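Local coordinates for protein 2-polyprenyl-6-methoxyphenol hydroxylase-like FAD-dependent oxidoreductase (Streptomyces sp. NRRL 11266, PDB 6UI5) that binds flavin-adenine dinucleotide and is probably a flavin-dependent oxidoreductase, with a Rossmann-type FAD-binding domain and, probably, a thioredoxin-like C-terminal domain, at residues P408-K413 / M419-T424; P463-L468 / V474-G479. All blocks are in the same frame, centred on the assembly; numbering follows the deposited sequence.

Interaction 1 of 2, residues P408-K413 / M419-T424; sequences PKVQIK and MGVAET
The Q411 side-chain amide lies beside the M419-G420 peptide. M419 O sits over one face of it, offset toward Q411 OE1 and 3.6 Å from that atom, a contact of two acceptors and not a bond. Q411 OE1 also comes 3.6 Å from G420 N, but this approach is not a hydrogen bond either. The backbone N-H of G420 goes instead to E423 OE1, 2.9 Å from G420 N, meeting the E423 carboxylate from above its plane (67° out of it). E423 thus serves the same peptide that Q411 lies beside. A bend at Q411 chi2 (-62°) turns the amide back toward the partner strand, although its CB points away from it.

The backbone evidence is that of an antiparallel beta hairpin formed by strands 411-414 and 417-420. I412 and M419 form a hydrogen-bonded pair: I412 N donates to M419 O at 2.9 Å, nearly straight, and M419 N returns a longer bond to I412 O. Q411 and G420 form the neighbouring non-hydrogen-bonded pair. Just past the strand, V421 N gives V410 O a weak bond.

I412 and M419 lie side by side on one face of the hairpin and point the same way, with I412 CD1 4.0 Å from M419 CG. I412 CD1 also reaches T424 CG2, at 4.2 Å. V421 sends CG1 to within 3.5 Å of P408 O. Its carbonyl oxygen is gripped twice, by T424 N and by T424 OG1, the hydroxyl lying in the carbonyl plane. Behind the side chains of I412, V421 and T424 stand V454, touched by I412 and T424, and L433, touched by V421.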
ATOM      1  N   PRO A 408     -13.051  21.522 -10.779  1.00 64.38           N
ATOM      2  CA  PRO A 408     -14.144  21.100  -9.888  1.00 53.03           C
ATOM      3  C   PRO A 408     -15.494  21.698 -10.268  1.00 57.13           C
ATOM      4  O   PRO A 408     -15.599  22.683 -11.010  1.00 54.98           O
ATOM      5  CB  PRO A 408     -13.702  21.608  -8.508  1.00 62.21           C
ATOM      6  CG  PRO A 408     -12.231  21.916  -8.645  1.00 68.88           C
ATOM      7  CD  PRO A 408     -12.030  22.317 -10.067  1.00 67.89           C
ATOM      8  N   LYS A 409     -16.547  21.083  -9.724  1.00 59.90           N
ATOM      9  CA  LYS A 409     -17.906  21.448 -10.110  1.00 63.27           C
ATOM     10  C   LYS A 409     -18.264  22.784  -9.477  1.00 61.13           C
ATOM     11  O   LYS A 409     -18.767  22.838  -8.350  1.00 64.23           O
ATOM     12  CB  LYS A 409     -18.903  20.347  -9.713  1.00 67.41           C
ATOM     13  CG  LYS A 409     -20.372  20.700  -9.932  1.00 76.22           C
ATOM     14  CD  LYS A 409     -21.291  19.486  -9.911  1.00 73.59           C
ATOM     15  CE  LYS A 409     -21.418  18.868 -11.296  1.00 76.13           C
ATOM     16  NZ  LYS A 409     -22.853  18.536 -11.636  1.00 73.34           N
ATOM     17  N   VAL A 410     -17.976  23.873 -10.171  1.00 56.60           N
ATOM     18  CA  VAL A 410     -18.249  25.196  -9.630  1.00 60.59           C
ATOM     19  C   VAL A 410     -19.131  25.926 -10.618  1.00 53.83           C
ATOM     20  O   VAL A 410     -19.066  25.697 -11.829  1.00 56.66           O
ATOM     21  CB  VAL A 410     -16.967  26.030  -9.327  1.00 57.83           C
ATOM     22  CG1 VAL A 410     -16.222  25.467  -8.119  1.00 45.33           C
ATOM     23  CG2 VAL A 410     -16.041  26.115 -10.545  1.00 36.88           C
ATOM     24  N   GLN A 411     -19.955  26.814 -10.083  1.00 64.81           N
ATOM     25  CA  GLN A 411     -20.672  27.772 -10.909  1.00 69.20           C
ATOM     26  C   GLN A 411     -19.720  28.821 -11.460  1.00 67.74           C
ATOM     27  O   GLN A 411     -18.846  29.326 -10.750  1.00 73.73           O
ATOM     28  CB  GLN A 411     -21.756  28.462 -10.085  1.00 75.95           C
ATOM     29  CG  GLN A 411     -22.936  27.593  -9.806  1.00 84.46           C
ATOM     30  CD  GLN A 411     -23.615  27.202 -11.083  1.00 93.60           C
ATOM     31  OE1 GLN A 411     -23.289  26.175 -11.678  1.00 93.75           O
ATOM     32  NE2 GLN A 411     -24.556  28.031 -11.533  1.00 95.58           N
ATOM     33  N   ILE A 412     -19.895  29.175 -12.724  1.00 61.43           N
ATOM     34  CA  ILE A 412     -19.277  30.386 -13.228  1.00 68.16           C
ATOM     35  C   ILE A 412     -20.365  31.261 -13.829  1.00 72.89           C
ATOM     36  O   ILE A 412     -21.164  30.798 -14.648  1.00 67.19           O
ATOM     37  CB  ILE A 412     -18.143  30.096 -14.227  1.00 67.51           C
ATOM     38  CG1 ILE A 412     -18.663  29.434 -15.466  1.00 55.79           C
ATOM     39  CG2 ILE A 412     -17.032  29.248 -13.582  1.00 70.47           C
ATOM     40  CD1 ILE A 412     -18.771  30.378 -16.559  1.00 56.68           C
ATOM     41  N   LYS A 413     -20.398  32.526 -13.416  1.00 72.20           N
ATOM     42  CA  LYS A 413     -21.483  33.432 -13.750  1.00 67.33           C
ATOM     43  C   LYS A 413     -21.050  34.382 -14.863  1.00 61.81           C
ATOM     44  O   LYS A 413     -20.097  35.138 -14.701  1.00 66.50           O
ATOM     45  CB  LYS A 413     -21.918  34.201 -12.506  1.00 66.53           C
ATOM     46  CG  LYS A 413     -22.196  33.313 -11.308  1.00 66.49           C
ATOM     47  CD  LYS A 413     -22.473  34.169 -10.086  1.00 75.80           C
ATOM     48  CE  LYS A 413     -23.109  33.386  -8.952  1.00 85.64           C
ATOM     49  NZ  LYS A 413     -22.215  32.294  -8.429  1.00 89.77           N
ATOM     50  N   MET A 419     -23.737  28.964 -15.433  1.00 60.08           N
ATOM     51  CA  MET A 419     -23.550  27.609 -15.932  1.00 68.24           C
ATOM     52  C   MET A 419     -22.432  26.967 -15.121  1.00 61.38           C
ATOM     53  O   MET A 419     -21.641  27.665 -14.488  1.00 56.26           O
ATOM     54  CB  MET A 419     -23.192  27.596 -17.420  1.00 80.12           C
ATOM     55  CG  MET A 419     -21.720  27.875 -17.664  1.00 90.04           C
ATOM     56  SD  MET A 419     -21.375  28.645 -19.253  1.00100.84           S
ATOM     57  CE  MET A 419     -21.463  27.264 -20.376  1.00101.08           C
ATOM     58  N   GLY A 420     -22.386  25.631 -15.125  1.00 51.94           N
ATOM     59  CA  GLY A 420     -21.249  24.944 -14.556  1.00 39.14           C
ATOM     60  C   GLY A 420     -20.072  25.011 -15.504  1.00 61.29           C
ATOM     61  O   GLY A 420     -20.231  25.237 -16.702  1.00 64.03           O
ATOM     62  N   VAL A 421     -18.859  24.835 -14.973  1.00 54.01           N
ATOM     63  CA  VAL A 421     -17.697  25.096 -15.815  1.00 48.90           C
ATOM     64  C   VAL A 421     -17.537  24.024 -16.894  1.00 61.93           C
ATOM     65  O   VAL A 421     -17.095  24.329 -18.010  1.00 67.11           O
ATOM     66  CB  VAL A 421     -16.424  25.258 -14.963  1.00 47.64           C
ATOM     67  CG1 VAL A 421     -16.082  23.967 -14.230  1.00 44.48           C
ATOM     68  CG2 VAL A 421     -15.253  25.715 -15.852  1.00 45.48           C
ATOM     69  N   ALA A 422     -17.920  22.771 -16.614  1.00 60.07           N
ATOM     70  CA  ALA A 422     -17.859  21.764 -17.675  1.00 58.42           C
ATOM     71  C   ALA A 422     -18.713  22.162 -18.876  1.00 56.76           C
ATOM     72  O   ALA A 422     -18.372  21.821 -20.013  1.00 67.01           O
ATOM     73  CB  ALA A 422     -18.282  20.380 -17.157  1.00 48.64           C
ATOM     74  N   GLU A 423     -19.793  22.910 -18.659  1.00 49.22           N
ATOM     75  CA  GLU A 423     -20.634  23.334 -19.780  1.00 57.63           C
ATOM     76  C   GLU A 423     -19.926  24.259 -20.791  1.00 62.69           C
ATOM     77  O   GLU A 423     -20.365  24.319 -21.951  1.00 58.17           O
ATOM     78  CB  GLU A 423     -21.893  24.022 -19.249  1.00 63.45           C
ATOM     79  CG  GLU A 423     -22.711  23.147 -18.307  1.00 82.10           C
ATOM     80  CD  GLU A 423     -23.930  23.871 -17.725  1.00 96.71           C
ATOM     81  OE1 GLU A 423     -24.121  23.811 -16.490  1.00 94.28           O
ATOM     82  OE2 GLU A 423     -24.696  24.500 -18.496  1.00102.31           O
ATOM     83  N   THR A 424     -18.866  24.992 -20.398  1.00 51.78           N
ATOM     84  CA  THR A 424     -18.233  25.909 -21.348  1.00 46.41           C
ATOM     85  C   THR A 424     -17.527  25.165 -22.468  1.00 48.73           C
ATOM     86  O   THR A 424     -17.351  25.718 -23.559  1.00 58.31           O
ATOM     87  CB  THR A 424     -17.213  26.836 -20.660  1.00 56.28           C
ATOM     88  OG1 THR A 424     -16.097  26.071 -20.186  1.00 48.46           O
ATOM     89  CG2 THR A 424     -17.834  27.593 -19.511  1.00 38.10           C
TER

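Interaction 2 of 2, residues P463-L468 / V474-G479; sequences PGTLLL and VAWHDG
T465 and D478 carry the polar side-chain contacts. D478 OD1 accepts T465 N at 3.0 Å, from above the carboxylate plane, and a weaker bond from G464 N. With D478 CG between the backbone N and carbonyl carbon (chi1 62°), the carboxylate comes up to these two successive amides. T465 OG1 is modelled 2.4 Å from D478 OD2, a hydrogen bond so short that its length is doubtful.

Backbone bonds join L467 N to W476 O at 2.7 Å and A475 N to L467 O at 2.9 Å. L466 faces H477 in a non-hydrogen-bonded pair, as L468 does V474, but the register slips by one between L467 and L468. The extra residue makes a beta bulge at A475, whose phi/psi of -95°/-9° is helical rather than extended.

Aromatic contacts occupy both faces of the hairpin. The W476 ring meets T465 edge-on, CG2 of T465 lying in the ring plane 3.5 Å from W476 CZ3; L467 N is also at the edge, and D478 N stands over one face toward the rim. NE1 of W476 is bonded to G483 O. On the L466/H477 side of the hairpin, P463 CG approaches H477 CB at 3.8 Å, the side chains crossing at about a right angle; H477 ND1 accepts G479 N, while NE2 is bonded to D400.

Apolar packing adds L468 CD2 against V474 CG2 (3.7 Å) and L467 CB against W476 CE3. L467 and W476 lie under helix 484-495, touching L491 and L487 respectively. With that helix the hairpin is consistent with the C-terminal beta-beta-alpha unit of a thioredoxin-like fold.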
ATOM      1  N   PRO A 463      -7.708  30.200  -9.534  1.00 51.62           N
ATOM      2  CA  PRO A 463      -6.960  31.389  -9.985  1.00 48.93           C
ATOM      3  C   PRO A 463      -7.818  32.321 -10.823  1.00 57.63           C
ATOM      4  O   PRO A 463      -8.994  32.036 -11.070  1.00 54.74           O
ATOM      5  CB  PRO A 463      -5.832  30.793 -10.829  1.00 52.24           C
ATOM      6  CG  PRO A 463      -6.450  29.459 -11.341  1.00 51.31           C
ATOM      7  CD  PRO A 463      -7.174  28.958 -10.113  1.00 44.19           C
ATOM      8  N   GLY A 464      -7.214  33.417 -11.297  1.00 54.55           N
ATOM      9  CA  GLY A 464      -7.960  34.410 -12.047  1.00 39.89           C
ATOM     10  C   GLY A 464      -8.145  34.068 -13.507  1.00 48.37           C
ATOM     11  O   GLY A 464      -9.129  34.501 -14.119  1.00 59.88           O
ATOM     12  N   THR A 465      -7.225  33.288 -14.084  1.00 47.54           N
ATOM     13  CA  THR A 465      -7.276  32.907 -15.494  1.00 54.76           C
ATOM     14  C   THR A 465      -6.912  31.429 -15.629  1.00 52.12           C
ATOM     15  O   THR A 465      -6.130  30.896 -14.837  1.00 54.24           O
ATOM     16  CB  THR A 465      -6.323  33.799 -16.338  1.00 55.33           C
ATOM     17  OG1 THR A 465      -6.249  35.118 -15.757  1.00 59.84           O
ATOM     18  CG2 THR A 465      -6.785  33.915 -17.811  1.00 43.66           C
ATOM     19  N   LEU A 466      -7.489  30.757 -16.628  1.00 46.01           N
ATOM     20  CA  LEU A 466      -7.180  29.341 -16.858  1.00 45.70           C
ATOM     21  C   LEU A 466      -7.390  29.023 -18.329  1.00 46.07           C
ATOM     22  O   LEU A 466      -8.244  29.620 -19.004  1.00 51.19           O
ATOM     23  CB  LEU A 466      -8.027  28.368 -16.005  1.00 34.72           C
ATOM     24  CG  LEU A 466      -8.106  28.482 -14.458  1.00 37.54           C
ATOM     25  CD1 LEU A 466      -9.300  29.297 -13.994  1.00 35.55           C
ATOM     26  CD2 LEU A 466      -8.089  27.167 -13.722  1.00 34.00           C
ATOM     27  N   LEU A 467      -6.600  28.083 -18.827  1.00 39.32           N
ATOM     28  CA  LEU A 467      -6.762  27.592 -20.188  1.00 49.19           C
ATOM     29  C   LEU A 467      -7.122  26.109 -20.149  1.00 49.37           C
ATOM     30  O   LEU A 467      -6.406  25.309 -19.530  1.00 43.44           O
ATOM     31  CB  LEU A 467      -5.498  27.818 -21.002  1.00 36.98           C
ATOM     32  CG  LEU A 467      -5.454  27.271 -22.423  1.00 39.57           C
ATOM     33  CD1 LEU A 467      -6.282  28.123 -23.431  1.00 40.67           C
ATOM     34  CD2 LEU A 467      -3.968  27.118 -22.862  1.00 39.44           C
ATOM     35  N   LEU A 468      -8.242  25.748 -20.774  1.00 39.08           N
ATOM     36  CA  LEU A 468      -8.688  24.354 -20.791  1.00 38.43           C
ATOM     37  C   LEU A 468      -8.490  23.788 -22.180  1.00 33.54           C
ATOM     38  O   LEU A 468      -8.885  24.412 -23.176  1.00 39.10           O
ATOM     39  CB  LEU A 468     -10.154  24.221 -20.393  1.00 41.64           C
ATOM     40  CG  LEU A 468     -10.548  24.953 -19.116  1.00 45.65           C
ATOM     41  CD1 LEU A 468     -12.090  24.927 -18.958  1.00 52.29           C
ATOM     42  CD2 LEU A 468      -9.842  24.363 -17.891  1.00 36.74           C
ATOM     43  N   VAL A 474      -6.770  21.297 -17.538  1.00 34.40           N
ATOM     44  CA  VAL A 474      -6.108  22.593 -17.332  1.00 46.36           C
ATOM     45  C   VAL A 474      -4.682  22.526 -17.872  1.00 45.84           C
ATOM     46  O   VAL A 474      -3.811  21.897 -17.262  1.00 41.37           O
ATOM     47  CB  VAL A 474      -6.072  22.989 -15.862  1.00 46.13           C
ATOM     48  CG1 VAL A 474      -5.189  24.268 -15.727  1.00 47.02           C
ATOM     49  CG2 VAL A 474      -7.438  23.209 -15.336  1.00 32.10           C
ATOM     50  N   ALA A 475      -4.414  23.217 -18.976  1.00 39.94           N
ATOM     51  CA  ALA A 475      -3.050  23.253 -19.478  1.00 44.69           C
ATOM     52  C   ALA A 475      -2.276  24.473 -18.997  1.00 52.15           C
ATOM     53  O   ALA A 475      -1.060  24.532 -19.193  1.00 65.08           O
ATOM     54  CB  ALA A 475      -3.053  23.216 -21.012  1.00 47.77           C
ATOM     55  N   TRP A 476      -2.941  25.431 -18.357  1.00 50.91           N
ATOM     56  CA  TRP A 476      -2.298  26.670 -17.939  1.00 52.32           C
ATOM     57  C   TRP A 476      -3.243  27.428 -17.026  1.00 55.29           C
ATOM     58  O   TRP A 476      -4.464  27.429 -17.239  1.00 61.66           O
ATOM     59  CB  TRP A 476      -1.932  27.556 -19.143  1.00 49.15           C
ATOM     60  CG  TRP A 476      -1.483  28.970 -18.802  1.00 66.31           C
ATOM     61  CD1 TRP A 476      -0.187  29.427 -18.723  1.00 67.36           C
ATOM     62  CD2 TRP A 476      -2.316  30.104 -18.533  1.00 69.96           C
ATOM     63  NE1 TRP A 476      -0.170  30.760 -18.419  1.00 68.38           N
ATOM     64  CE2 TRP A 476      -1.458  31.206 -18.292  1.00 73.29           C
ATOM     65  CE3 TRP A 476      -3.700  30.301 -18.480  1.00 64.84           C
ATOM     66  CZ2 TRP A 476      -1.940  32.485 -17.988  1.00 70.64           C
ATOM     67  CZ3 TRP A 476      -4.179  31.567 -18.177  1.00 75.34           C
ATOM     68  CH2 TRP A 476      -3.299  32.649 -17.939  1.00 72.85           C
ATOM     69  N   HIS A 477      -2.665  28.091 -16.038  1.00 47.88           N
ATOM     70  CA  HIS A 477      -3.390  29.035 -15.200  1.00 54.91           C
ATOM     71  C   HIS A 477      -2.368  29.978 -14.554  1.00 60.40           C
ATOM     72  O   HIS A 477      -1.170  29.688 -14.534  1.00 61.84           O
ATOM     73  CB  HIS A 477      -4.229  28.285 -14.173  1.00 37.77           C
ATOM     74  CG  HIS A 477      -3.424  27.674 -13.072  1.00 49.31           C
ATOM     75  ND1 HIS A 477      -2.602  28.420 -12.248  1.00 47.58           N
ATOM     76  CD2 HIS A 477      -3.303  26.387 -12.661  1.00 51.43           C
ATOM     77  CE1 HIS A 477      -2.015  27.619 -11.377  1.00 57.29           C
ATOM     78  NE2 HIS A 477      -2.429  26.383 -11.598  1.00 56.13           N
ATOM     79  N   ASP A 478      -2.857  31.092 -13.979  1.00 54.94           N
ATOM     80  CA  ASP A 478      -1.986  32.152 -13.448  1.00 57.23           C
ATOM     81  C   ASP A 478      -2.054  32.296 -11.929  1.00 53.14           C
ATOM     82  O   ASP A 478      -1.936  33.401 -11.411  1.00 58.33           O
ATOM     83  CB  ASP A 478      -2.309  33.507 -14.082  1.00 52.51           C
ATOM     84  CG  ASP A 478      -3.750  33.983 -13.797  1.00 54.89           C
ATOM     85  OD1 ASP A 478      -4.449  33.375 -12.964  1.00 57.47           O
ATOM     86  OD2 ASP A 478      -4.204  34.971 -14.419  1.00 60.44           O
ATOM     87  N   GLY A 479      -2.286  31.212 -11.209  1.00 46.56           N
ATOM     88  CA  GLY A 479      -2.288  31.260  -9.759  1.00 54.20           C
ATOM     89  C   GLY A 479      -0.977  30.785  -9.151  1.00 62.13           C
ATOM     90  O   GLY A 479      -0.784  30.869  -7.932  1.00 64.77           O
TER

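Overall arrangement
Interactions 1 and 2 are two hairpins in series along the chain, both within the C-terminal, probably thioredoxin-like region. Their centres are 14 Å apart and their nearest atoms about 4 Å, without touching. Strand 430-434 relates them: V421 and T424 of interaction 1 pack on its L433 and V431, the same residues to which L466 and L468 of interaction 2 bond through the backbone. L407 is a second shared neighbour, touched by V421 and L466. The centres lie about 21 Å and 24 Å from the chain centre, on the same side of it. The residues of the FAD pocket fall between positions 8 and 297, so neither contact contributes to that pocket.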